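Local coordinates for protein alpha-1,4-endofucoidanase (Mariniflexile fucanivorans, PDB 6DLH) that hydrolyses fucoidan, a sulfated fucose-rich polysaccharide, as an endo-acting, retaining glycoside hydrolase of family 107, at residues A241-N246 with R332-N337; I267-S272 with L286-T291; G324-D329 with V338-F343. One frame throughout, in Å; residues are numbered along the deposited sequence.

Overall arrangement
All three contacts lie on one side of the N-terminal catalytic part. Interactions 2 and 3 involve the two outermost strands of its seven-stranded parallel sheet, 266-269 and 341-342; the loop 286-291 lies between them and hydrogen-bonds to both, consistent with a closed barrel like that of the related family 29 fucosidases. Their centres are about 10 Å apart. Interaction 1 lies farther out, its centre about 11 Å from that of interaction 2 and about 14 Å from that of interaction 3. Along the chain, interaction 2 is nested within the loop closed by interaction 1 and closes before interaction 3 opens. The segments of interactions 1 and 3 alternate; both supply ligands to the same calcium.

Interaction 1: A241-N246 with R332-N337; sequences ASEDVN and RTWNDN. With CA (calcium ion), chain E.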
loop_
_atom_site.group_PDB
_atom_site.type_symbol
_atom_site.label_atom_id
_atom_site.label_comp_id
_atom_site.label_asym_id
_atom_site.label_seq_id
_atom_site.Cartn_x
_atom_site.Cartn_y
_atom_site.Cartn_z
ATOM N N ALA A 241 -30.938 0.019 -8.405
ATOM C CA ALA A 241 -31.969 -1.006 -8.518
ATOM C C ALA A 241 -32.505 -1.114 -9.946
ATOM O O ALA A 241 -33.079 -2.138 -10.315
ATOM C CB ALA A 241 -33.087 -0.728 -7.540
ATOM N N SER A 242 -32.317 -0.053 -10.740
ATOM C CA SER A 242 -32.902 0.057 -12.069
ATOM C C SER A 242 -32.154 -0.818 -13.072
ATOM O O SER A 242 -31.063 -1.304 -12.778
ATOM C CB SER A 242 -32.902 1.492 -12.506
ATOM O OG SER A 242 -33.128 1.584 -13.901
ATOM N N GLU A 243 -32.757 -1.023 -14.253
ATOM C CA GLU A 243 -32.070 -1.661 -15.370
ATOM C C GLU A 243 -31.999 -0.700 -16.559
ATOM O O GLU A 243 -31.668 -1.093 -17.677
ATOM C CB GLU A 243 -32.652 -3.044 -15.681
ATOM C CG GLU A 243 -33.929 -3.029 -16.504
ATOM C CD GLU A 243 -34.634 -4.375 -16.576
ATOM O OE1 GLU A 243 -33.989 -5.373 -16.973
ATOM O OE2 GLU A 243 -35.825 -4.428 -16.216
ATOM N N ASP A 244 -32.277 0.579 -16.282
ATOM C CA ASP A 244 -32.170 1.644 -17.262
ATOM C C ASP A 244 -30.795 2.295 -17.142
ATOM O O ASP A 244 -30.483 2.924 -16.134
ATOM C CB ASP A 244 -33.307 2.659 -17.098
ATOM C CG ASP A 244 -33.475 3.603 -18.279
ATOM O OD1 ASP A 244 -32.565 3.645 -19.141
ATOM O OD2 ASP A 244 -34.520 4.292 -18.329
ATOM N N VAL A 245 -29.998 2.162 -18.209
ATOM C CA VAL A 245 -28.634 2.662 -18.269
ATOM C C VAL A 245 -28.597 4.143 -17.895
ATOM O O VAL A 245 -27.599 4.623 -17.359
ATOM C CB VAL A 245 -27.998 2.385 -19.646
ATOM C CG1 VAL A 245 -28.708 3.119 -20.776
ATOM C CG2 VAL A 245 -26.505 2.679 -19.656
ATOM N N ASN A 246 -29.702 4.851 -18.158
ATOM C CA ASN A 246 -29.806 6.277 -17.893
ATOM C C ASN A 246 -29.910 6.538 -16.391
ATOM O O ASN A 246 -29.738 7.672 -15.943
ATOM C CB ASN A 246 -30.967 6.907 -18.667
ATOM C CG ASN A 246 -30.735 6.909 -20.165
ATOM O OD1 ASN A 246 -30.056 7.789 -20.691
ATOM N ND2 ASN A 246 -31.288 5.924 -20.853
ATOM N N ARG A 332 -34.426 -11.115 -14.369
ATOM C CA ARG A 332 -33.517 -10.503 -15.331
ATOM C C ARG A 332 -32.501 -11.541 -15.809
ATOM O O ARG A 332 -31.903 -12.237 -14.998
ATOM C CB ARG A 332 -32.819 -9.302 -14.688
ATOM C CG ARG A 332 -33.764 -8.262 -14.100
ATOM C CD ARG A 332 -32.999 -7.305 -13.204
ATOM N NE ARG A 332 -33.705 -6.069 -12.893
ATOM C CZ ARG A 332 -33.167 -5.029 -12.257
ATOM N NH1 ARG A 332 -31.904 -5.062 -11.858
ATOM N NH2 ARG A 332 -33.895 -3.953 -12.016
ATOM N N THR A 333 -32.298 -11.642 -17.127
ATOM C CA THR A 333 -31.396 -12.643 -17.687
ATOM C C THR A 333 -29.961 -12.120 -17.732
ATOM O O THR A 333 -29.006 -12.895 -17.713
ATOM C CB THR A 333 -31.778 -13.035 -19.122
ATOM O OG1 THR A 333 -31.775 -11.847 -19.919
ATOM C CG2 THR A 333 -33.108 -13.752 -19.220
ATOM N N TRP A 334 -29.815 -10.798 -17.811
ATOM C CA TRP A 334 -28.541 -10.201 -18.169
ATOM C C TRP A 334 -27.523 -10.310 -17.031
ATOM O O TRP A 334 -26.335 -10.082 -17.254
ATOM C CB TRP A 334 -28.748 -8.749 -18.617
ATOM C CG TRP A 334 -29.551 -7.925 -17.660
ATOM C CD1 TRP A 334 -30.894 -7.691 -17.707
ATOM C CD2 TRP A 334 -29.058 -7.219 -16.504
ATOM N NE1 TRP A 334 -31.270 -6.877 -16.671
ATOM C CE2 TRP A 334 -30.169 -6.574 -15.913
ATOM C CE3 TRP A 334 -27.797 -7.061 -15.914
ATOM C CZ2 TRP A 334 -30.049 -5.794 -14.761
ATOM C CZ3 TRP A 334 -27.681 -6.289 -14.779
ATOM C CH2 TRP A 334 -28.792 -5.662 -14.214
ATOM N N ASN A 335 -27.991 -10.657 -15.823
ATOM C CA ASN A 335 -27.151 -10.650 -14.634
ATOM C C ASN A 335 -26.799 -12.074 -14.211
ATOM O O ASN A 335 -26.375 -12.295 -13.079
ATOM C CB ASN A 335 -27.781 -9.845 -13.489
ATOM C CG ASN A 335 -29.070 -10.422 -12.937
ATOM O OD1 ASN A 335 -29.430 -11.571 -13.199
ATOM N ND2 ASN A 335 -29.782 -9.627 -12.158
ATOM N N ASP A 336 -26.949 -13.028 -15.134
ATOM C CA ASP A 336 -26.930 -14.439 -14.787
ATOM C C ASP A 336 -25.508 -14.972 -14.643
ATOM O O ASP A 336 -25.329 -16.106 -14.201
ATOM C CB ASP A 336 -27.741 -15.278 -15.777
ATOM C CG ASP A 336 -29.225 -15.353 -15.460
ATOM O OD1 ASP A 336 -29.695 -14.595 -14.573
ATOM O OD2 ASP A 336 -29.901 -16.179 -16.096
ATOM N N ASN A 337 -24.505 -14.172 -15.023
ATOM C CA ASN A 337 -23.125 -14.619 -14.915
ATOM C C ASN A 337 -22.382 -13.853 -13.822
ATOM O O ASN A 337 -21.212 -14.132 -13.580
ATOM C CB ASN A 337 -22.366 -14.557 -16.243
ATOM C CG ASN A 337 -22.948 -15.474 -17.293
ATOM O OD1 ASN A 337 -23.264 -15.026 -18.395
ATOM N ND2 ASN A 337 -23.102 -16.746 -16.961
HETATM CA CA CA E . -30.909 -13.294 -13.260
HETATM O O HOH W 1 -32.414 -15.206 -13.153
#
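The backbones stay apart, Glu243 CA lying 9.0 Å from Arg332 CA at their nearest, and side chains bridge the gap between two irregular loops, the second of which makes a type I beta turn from Thr333 to Asp336. Arg332 directs its CB toward 241-246 and runs extended from CG to NE, which carries its NH2 to Ala241 O at 2.6 Å. The carbonyl oxygen sits at the edge of the guanidinium, near its plane, and the donor lies in the carbonyl plane with a C=O...N angle of 157°. Glu243 approaches the same group from above: its CB lies 3.9 Å over the centre of one guanidinium face. A chi1 of 80° sets Glu243 CG between the backbone N and the carbonyl carbon, and the extended chain beyond delivers the carboxylate to Trp334. There OE1 of Glu243 accepts the indole NE1 of Trp334 at 3.1 Å, on its anti side but tilted out of the carboxylate plane, with OE1 near the ring edge. Although Glu243 OE1 is 4.1 Å from Arg332 NE, it stands well out of the guanidinium plane, so any attraction is probably between charges alone, with no N-H pointing at it. Arg332 O at 2.3 Å, just ahead of the turn, and Asn335 OD1 and Asp336 OD1 within it bind a calcium ion, with water 1, Phe327 and Asp330 completing the site. Asn335 CB also packs against one face of the Trp334 ring, while Leu286 and Gln35 border the indole. Arg332 thus works at both ends, its carbonyl on the metal and its guanidinium on the neighbouring loop. The nearby Glu243 carboxylate would be expected to stabilise that positive charge. The two hydrogen bonds tie 241-246 to the calcium-binding loop at the surface.

Interaction 2: I267-S272 with L286-T291; sequences IAFNNS and LFDDYT
Ala268 lays its methyl on the face of Tyr290, the CB only 3.4 Å from the ring centroid and 12° off the normal: a centred CH-pi contact in the buried interior beside strand 266-269. Following Tyr290 outward, its CB lies against Val339 O, just ahead of strand 341-342, and a chi1 of 67° places CG between the backbone N and the carbonyl carbon, turning the ring back over strand 266-269. CG and both CD atoms pass beneath the Ala268 methyl, with CD1 also 3.5 Å from Ile267 O. CE1 reaches Ile267 C, CZ stays under the methyl, and OH goes on to hydrogen-bond Glu145. A leucine here would probably deprive the Ala268 methyl of its flat seat and leave Glu145 without this hydroxyl partner. The backbone of the same loop grips Ile267 O twice, through Asp289 N at 2.6 Å and, more tilted from the carbonyl plane, Tyr290 N at 3.2 Å. Asp289 returns to the strand, its OD2 using the anti lone pair to accept Ile267 N at 2.9 Å, while OD1 forms a salt bridge with Arg38. Asp288 OD1 takes Phe269 N at 2.8 Å nearly head-on to its C-O bond and lies at the edge of the Phe269 ring, the carboxylate and ring planes 85° apart. Water 2 lies within hydrogen-bonding distance of both Asp288 OD1 and Phe269 O, and water 3 links Asn271 ND2 to Asp288 OD2; Asn271 OD1 is hydrogen-bonded to Tyr251 OH. Phe287 CB meets Phe269 CE1. Two buried carboxylates thus accept from strand amides, and their negative charge is probably offset by backbone N-H groups, water, Thr285 for Asp288 and Arg38 for Asp289.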
loop_
_atom_site.group_PDB
_atom_site.type_symbol
_atom_site.label_atom_id
_atom_site.label_comp_id
_atom_site.label_asym_id
_atom_site.label_seq_id
_atom_site.Cartn_x
_atom_site.Cartn_y
_atom_site.Cartn_z
ATOM N N ILE A 267 -15.724 -5.805 -11.968
ATOM C CA ILE A 267 -16.110 -4.600 -11.236
ATOM C C ILE A 267 -17.167 -4.964 -10.198
ATOM O O ILE A 267 -18.051 -5.776 -10.477
ATOM C CB ILE A 267 -16.646 -3.495 -12.185
ATOM C CG1 ILE A 267 -15.840 -3.351 -13.486
ATOM C CG2 ILE A 267 -16.814 -2.165 -11.459
ATOM C CD1 ILE A 267 -14.359 -3.073 -13.299
ATOM N N ALA A 268 -17.080 -4.328 -9.021
ATOM C CA ALA A 268 -18.086 -4.484 -7.983
ATOM C C ALA A 268 -18.292 -3.156 -7.266
ATOM O O ALA A 268 -17.321 -2.484 -6.942
ATOM C CB ALA A 268 -17.685 -5.570 -7.009
ATOM N N PHE A 269 -19.562 -2.821 -6.993
ATOM C CA PHE A 269 -19.938 -1.619 -6.266
ATOM C C PHE A 269 -20.608 -2.006 -4.950
ATOM O O PHE A 269 -21.446 -2.900 -4.923
ATOM C CB PHE A 269 -20.904 -0.779 -7.108
ATOM C CG PHE A 269 -20.316 -0.259 -8.395
ATOM C CD1 PHE A 269 -20.363 -1.017 -9.556
ATOM C CD2 PHE A 269 -19.702 0.986 -8.439
ATOM C CE1 PHE A 269 -19.817 -0.537 -10.735
ATOM C CE2 PHE A 269 -19.156 1.465 -9.621
ATOM C CZ PHE A 269 -19.212 0.700 -10.764
ATOM N N ASN A 270 -20.241 -1.320 -3.864
ATOM C CA ASN A 270 -20.893 -1.544 -2.584
ATOM C C ASN A 270 -22.196 -0.748 -2.525
ATOM O O ASN A 270 -22.179 0.449 -2.234
ATOM C CB ASN A 270 -20.004 -1.166 -1.401
ATOM C CG ASN A 270 -20.631 -1.522 -0.069
ATOM O OD1 ASN A 270 -21.707 -2.121 -0.021
ATOM N ND2 ASN A 270 -19.971 -1.163 1.018
ATOM N N ASN A 271 -23.315 -1.436 -2.778
ATOM C CA ASN A 271 -24.642 -0.847 -2.647
ATOM C C ASN A 271 -25.362 -1.451 -1.438
ATOM O O ASN A 271 -26.587 -1.600 -1.448
ATOM C CB ASN A 271 -25.464 -0.990 -3.932
ATOM C CG ASN A 271 -24.898 -0.224 -5.111
ATOM O OD1 ASN A 271 -24.525 0.941 -4.983
ATOM N ND2 ASN A 271 -24.810 -0.879 -6.258
ATOM N N SER A 272 -24.589 -1.769 -0.389
ATOM C CA SER A 272 -25.099 -2.238 0.892
ATOM C C SER A 272 -25.366 -3.742 0.882
ATOM O O SER A 272 -25.436 -4.380 -0.170
ATOM C CB SER A 272 -26.318 -1.460 1.345
ATOM O OG SER A 272 -25.973 -0.106 1.598
ATOM N N LEU A 286 -25.856 -2.696 -13.858
ATOM C CA LEU A 286 -25.458 -3.122 -15.190
ATOM C C LEU A 286 -23.934 -3.232 -15.271
ATOM O O LEU A 286 -23.400 -3.680 -16.283
ATOM C CB LEU A 286 -26.007 -2.127 -16.221
ATOM C CG LEU A 286 -27.524 -2.151 -16.433
ATOM C CD1 LEU A 286 -28.012 -0.832 -17.010
ATOM C CD2 LEU A 286 -27.950 -3.317 -17.317
ATOM N N PHE A 287 -23.238 -2.850 -14.192
ATOM C CA PHE A 287 -21.793 -2.684 -14.260
ATOM C C PHE A 287 -21.069 -3.546 -13.223
ATOM O O PHE A 287 -19.846 -3.484 -13.126
ATOM C CB PHE A 287 -21.426 -1.194 -14.252
ATOM C CG PHE A 287 -22.083 -0.417 -15.365
ATOM C CD1 PHE A 287 -21.643 -0.544 -16.676
ATOM C CD2 PHE A 287 -23.174 0.402 -15.112
ATOM C CE1 PHE A 287 -22.268 0.148 -17.704
ATOM C CE2 PHE A 287 -23.802 1.088 -16.141
ATOM C CZ PHE A 287 -23.348 0.960 -17.435
ATOM N N ASP A 288 -21.826 -4.372 -12.486
ATOM C CA ASP A 288 -21.273 -5.317 -11.527
ATOM C C ASP A 288 -20.931 -6.630 -12.230
ATOM O O ASP A 288 -21.798 -7.259 -12.829
ATOM C CB ASP A 288 -22.259 -5.581 -10.387
ATOM C CG ASP A 288 -22.300 -4.487 -9.336
ATOM O OD1 ASP A 288 -21.292 -4.339 -8.599
ATOM O OD2 ASP A 288 -23.338 -3.801 -9.253
ATOM N N ASP A 289 -19.661 -7.042 -12.137
ATOM C CA ASP A 289 -19.242 -8.354 -12.601
ATOM C C ASP A 289 -19.309 -9.335 -11.434
ATOM O O ASP A 289 -19.453 -10.535 -11.643
ATOM C CB ASP A 289 -17.832 -8.326 -13.202
ATOM C CG ASP A 289 -17.725 -7.487 -14.463
ATOM O OD1 ASP A 289 -18.202 -7.952 -15.516
ATOM O OD2 ASP A 289 -17.171 -6.379 -14.380
ATOM N N TYR A 290 -19.173 -8.808 -10.209
ATOM C CA TYR A 290 -19.307 -9.612 -9.003
ATOM C C TYR A 290 -19.933 -8.781 -7.889
ATOM O O TYR A 290 -19.968 -7.552 -7.966
ATOM C CB TYR A 290 -17.964 -10.225 -8.584
ATOM C CG TYR A 290 -16.894 -9.272 -8.111
ATOM C CD1 TYR A 290 -16.271 -8.385 -8.984
ATOM C CD2 TYR A 290 -16.460 -9.292 -6.796
ATOM C CE1 TYR A 290 -15.270 -7.523 -8.558
ATOM C CE2 TYR A 290 -15.456 -8.443 -6.352
ATOM C CZ TYR A 290 -14.855 -7.561 -7.236
ATOM O OH TYR A 290 -13.870 -6.729 -6.794
ATOM N N THR A 291 -20.419 -9.475 -6.855
ATOM C CA THR A 291 -21.012 -8.811 -5.708
ATOM C C THR A 291 -19.907 -8.337 -4.778
ATOM O O THR A 291 -19.022 -9.112 -4.426
ATOM C CB THR A 291 -22.002 -9.722 -4.969
ATOM O OG1 THR A 291 -21.301 -10.864 -4.476
ATOM C CG2 THR A 291 -23.143 -10.166 -5.856
HETATM O O HOH W 2 -21.752 -5.329 -5.957
HETATM O O HOH W 3 -24.940 -3.621 -6.923
#

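Interaction 3: G324-D329 with V338-F343; sequences GYAFRD and VVAHFF. With CA (calcium ion), chain E.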
loop_
_atom_site.group_PDB
_atom_site.type_symbol
_atom_site.label_atom_id
_atom_site.label_comp_id
_atom_site.label_asym_id
_atom_site.label_seq_id
_atom_site.Cartn_x
_atom_site.Cartn_y
_atom_site.Cartn_z
ATOM N N GLY A 324 -21.912 -20.342 -6.980
ATOM C CA GLY A 324 -21.054 -19.189 -7.209
ATOM C C GLY A 324 -21.680 -18.107 -8.088
ATOM O O GLY A 324 -21.011 -17.132 -8.413
ATOM N N TYR A 325 -22.959 -18.272 -8.450
ATOM C CA TYR A 325 -23.690 -17.271 -9.220
ATOM C C TYR A 325 -24.688 -16.556 -8.313
ATOM O O TYR A 325 -25.462 -17.195 -7.605
ATOM C CB TYR A 325 -24.356 -17.907 -10.447
ATOM C CG TYR A 325 -23.366 -18.457 -11.444
ATOM C CD1 TYR A 325 -22.635 -17.609 -12.262
ATOM C CD2 TYR A 325 -23.129 -19.821 -11.541
ATOM C CE1 TYR A 325 -21.698 -18.101 -13.159
ATOM C CE2 TYR A 325 -22.200 -20.329 -12.437
ATOM C CZ TYR A 325 -21.481 -19.463 -13.245
ATOM O OH TYR A 325 -20.550 -19.948 -14.116
ATOM N N ALA A 326 -24.667 -15.223 -8.349
ATOM C CA ALA A 326 -25.380 -14.437 -7.354
ATOM C C ALA A 326 -26.861 -14.270 -7.688
ATOM O O ALA A 326 -27.686 -14.197 -6.780
ATOM C CB ALA A 326 -24.711 -13.098 -7.175
ATOM N N PHE A 327 -27.203 -14.170 -8.981
ATOM C CA PHE A 327 -28.512 -13.632 -9.319
ATOM C C PHE A 327 -29.268 -14.519 -10.306
ATOM O O PHE A 327 -29.959 -14.006 -11.179
ATOM C CB PHE A 327 -28.383 -12.181 -9.790
ATOM C CG PHE A 327 -27.723 -11.280 -8.782
ATOM C CD1 PHE A 327 -28.325 -11.035 -7.551
ATOM C CD2 PHE A 327 -26.488 -10.702 -9.042
ATOM C CE1 PHE A 327 -27.716 -10.217 -6.610
ATOM C CE2 PHE A 327 -25.880 -9.885 -8.099
ATOM C CZ PHE A 327 -26.496 -9.640 -6.888
ATOM N N ARG A 328 -29.191 -15.842 -10.128
ATOM C CA ARG A 328 -29.929 -16.741 -11.003
ATOM C C ARG A 328 -31.333 -16.980 -10.447
ATOM O O ARG A 328 -31.978 -17.968 -10.792
ATOM C CB ARG A 328 -29.145 -18.032 -11.274
ATOM C CG ARG A 328 -28.568 -18.113 -12.680
ATOM C CD ARG A 328 -27.065 -18.218 -12.841
ATOM N NE ARG A 328 -26.686 -19.553 -13.285
ATOM C CZ ARG A 328 -25.690 -19.847 -14.122
ATOM N NH1 ARG A 328 -24.935 -18.896 -14.651
ATOM N NH2 ARG A 328 -25.449 -21.108 -14.424
ATOM N N ASP A 329 -31.821 -16.029 -9.637
ATOM C CA ASP A 329 -33.008 -16.224 -8.817
ATOM C C ASP A 329 -34.087 -15.190 -9.146
ATOM O O ASP A 329 -35.156 -15.210 -8.550
ATOM C CB ASP A 329 -32.646 -16.238 -7.324
ATOM C CG ASP A 329 -32.108 -14.921 -6.767
ATOM O OD1 ASP A 329 -31.692 -14.053 -7.560
ATOM O OD2 ASP A 329 -32.110 -14.770 -5.531
ATOM N N VAL A 338 -23.066 -12.903 -13.172
ATOM C CA VAL A 338 -22.500 -12.169 -12.048
ATOM C C VAL A 338 -22.100 -13.166 -10.952
ATOM O O VAL A 338 -22.859 -14.062 -10.599
ATOM C CB VAL A 338 -23.477 -11.082 -11.559
ATOM C CG1 VAL A 338 -22.992 -10.381 -10.300
ATOM C CG2 VAL A 338 -23.770 -10.066 -12.654
ATOM N N VAL A 339 -20.869 -13.033 -10.456
ATOM C CA VAL A 339 -20.290 -14.023 -9.563
ATOM C C VAL A 339 -20.582 -13.652 -8.107
ATOM O O VAL A 339 -20.484 -12.492 -7.710
ATOM C CB VAL A 339 -18.780 -14.181 -9.838
ATOM C CG1 VAL A 339 -18.071 -14.982 -8.747
ATOM C CG2 VAL A 339 -18.537 -14.800 -11.213
ATOM N N ALA A 340 -20.961 -14.657 -7.315
ATOM C CA ALA A 340 -21.197 -14.451 -5.898
ATOM C C ALA A 340 -19.849 -14.291 -5.201
ATOM O O ALA A 340 -18.976 -15.141 -5.344
ATOM C CB ALA A 340 -21.985 -15.608 -5.340
ATOM N N HIS A 341 -19.689 -13.191 -4.457
ATOM C CA HIS A 341 -18.432 -12.922 -3.781
ATOM C C HIS A 341 -18.694 -12.292 -2.415
ATOM O O HIS A 341 -19.631 -11.517 -2.251
ATOM C CB HIS A 341 -17.522 -12.063 -4.675
ATOM C CG HIS A 341 -16.471 -11.309 -3.931
ATOM N ND1 HIS A 341 -16.716 -10.074 -3.355
ATOM C CD2 HIS A 341 -15.184 -11.606 -3.664
ATOM C CE1 HIS A 341 -15.618 -9.641 -2.767
ATOM N NE2 HIS A 341 -14.662 -10.559 -2.952
ATOM N N PHE A 342 -17.831 -12.618 -1.449
ATOM C CA PHE A 342 -18.014 -12.227 -0.060
ATOM C C PHE A 342 -16.770 -11.463 0.392
ATOM O O PHE A 342 -15.660 -11.852 0.023
ATOM C CB PHE A 342 -18.313 -13.487 0.766
ATOM C CG PHE A 342 -18.697 -13.297 2.216
ATOM C CD1 PHE A 342 -19.345 -12.151 2.654
ATOM C CD2 PHE A 342 -18.452 -14.300 3.143
ATOM C CE1 PHE A 342 -19.708 -11.998 3.987
ATOM C CE2 PHE A 342 -18.825 -14.156 4.472
ATOM C CZ PHE A 342 -19.460 -13.010 4.891
ATOM N N PHE A 343 -16.973 -10.383 1.175
ATOM C CA PHE A 343 -15.888 -9.590 1.746
ATOM C C PHE A 343 -15.949 -9.595 3.275
ATOM O O PHE A 343 -16.158 -8.554 3.895
ATOM C CB PHE A 343 -15.893 -8.156 1.197
ATOM C CG PHE A 343 -14.636 -7.352 1.433
ATOM C CD1 PHE A 343 -13.501 -7.924 1.997
ATOM C CD2 PHE A 343 -14.575 -6.016 1.064
ATOM C CE1 PHE A 343 -12.344 -7.183 2.192
ATOM C CE2 PHE A 343 -13.412 -5.278 1.240
ATOM C CZ PHE A 343 -12.301 -5.855 1.816
HETATM CA CA CA E . -30.909 -13.294 -13.260
HETATM O O HOH W 4 -25.668 -14.267 -11.246
HETATM O O HOH W 1 -32.414 -15.206 -13.153
#
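A single beta bridge between Tyr325 and Val339 joins a calcium-binding loop to the stretch leading into strand 341-342, their CA atoms 4.7 Å apart. Two backbone bonds flank it: Ala340 N gives to Gly324 O at 2.7 Å, and Ala326 N to Val338 O at 3.1 Å. This is the pattern of a non-hydrogen-bonded antiparallel pair. Gly324 has a phi of 89°, at which a CB would press on the carbonyl oxygen of the residue before it. Val338 O is shared further, since water 4 donates to it and accepts from Phe327 N, linking the two backbones one residue further on. In the fold, 341-342 is an outermost strand of the parallel catalytic sheet; Ala340 and Phe342 bond to strand 377-379, while Val339 bonds on its other side to the loop holding Asp289 and Thr291. The bridge therefore brings the metal loop to the margin of the barrel-like core. Side chains fill in around it. Ala326 and Ala340 each turn their CB toward the other segment, Ala326 CB and Ala340 CB being 4.1 Å apart, with Met319 of helix 307-321 close to Ala340. Val338 CG1, anti to the backbone N at a chi1 of 174°, is thereby set against the rim of the Phe327 ring, 3.7 Å from CE2 and near the ring plane. Ala326 CB lies over one face of that same ring, toward its rim. Phe327 O meanwhile binds the calcium ion at 2.4 Å, so the residue whose ring packs on Val338 also supplies a metal ligand. Outside the bridge, Arg328 lays its guanidinium over Tyr325, NH1 above the ring centre, and the same nitrogen hydrogen-bonds to Asp336 O.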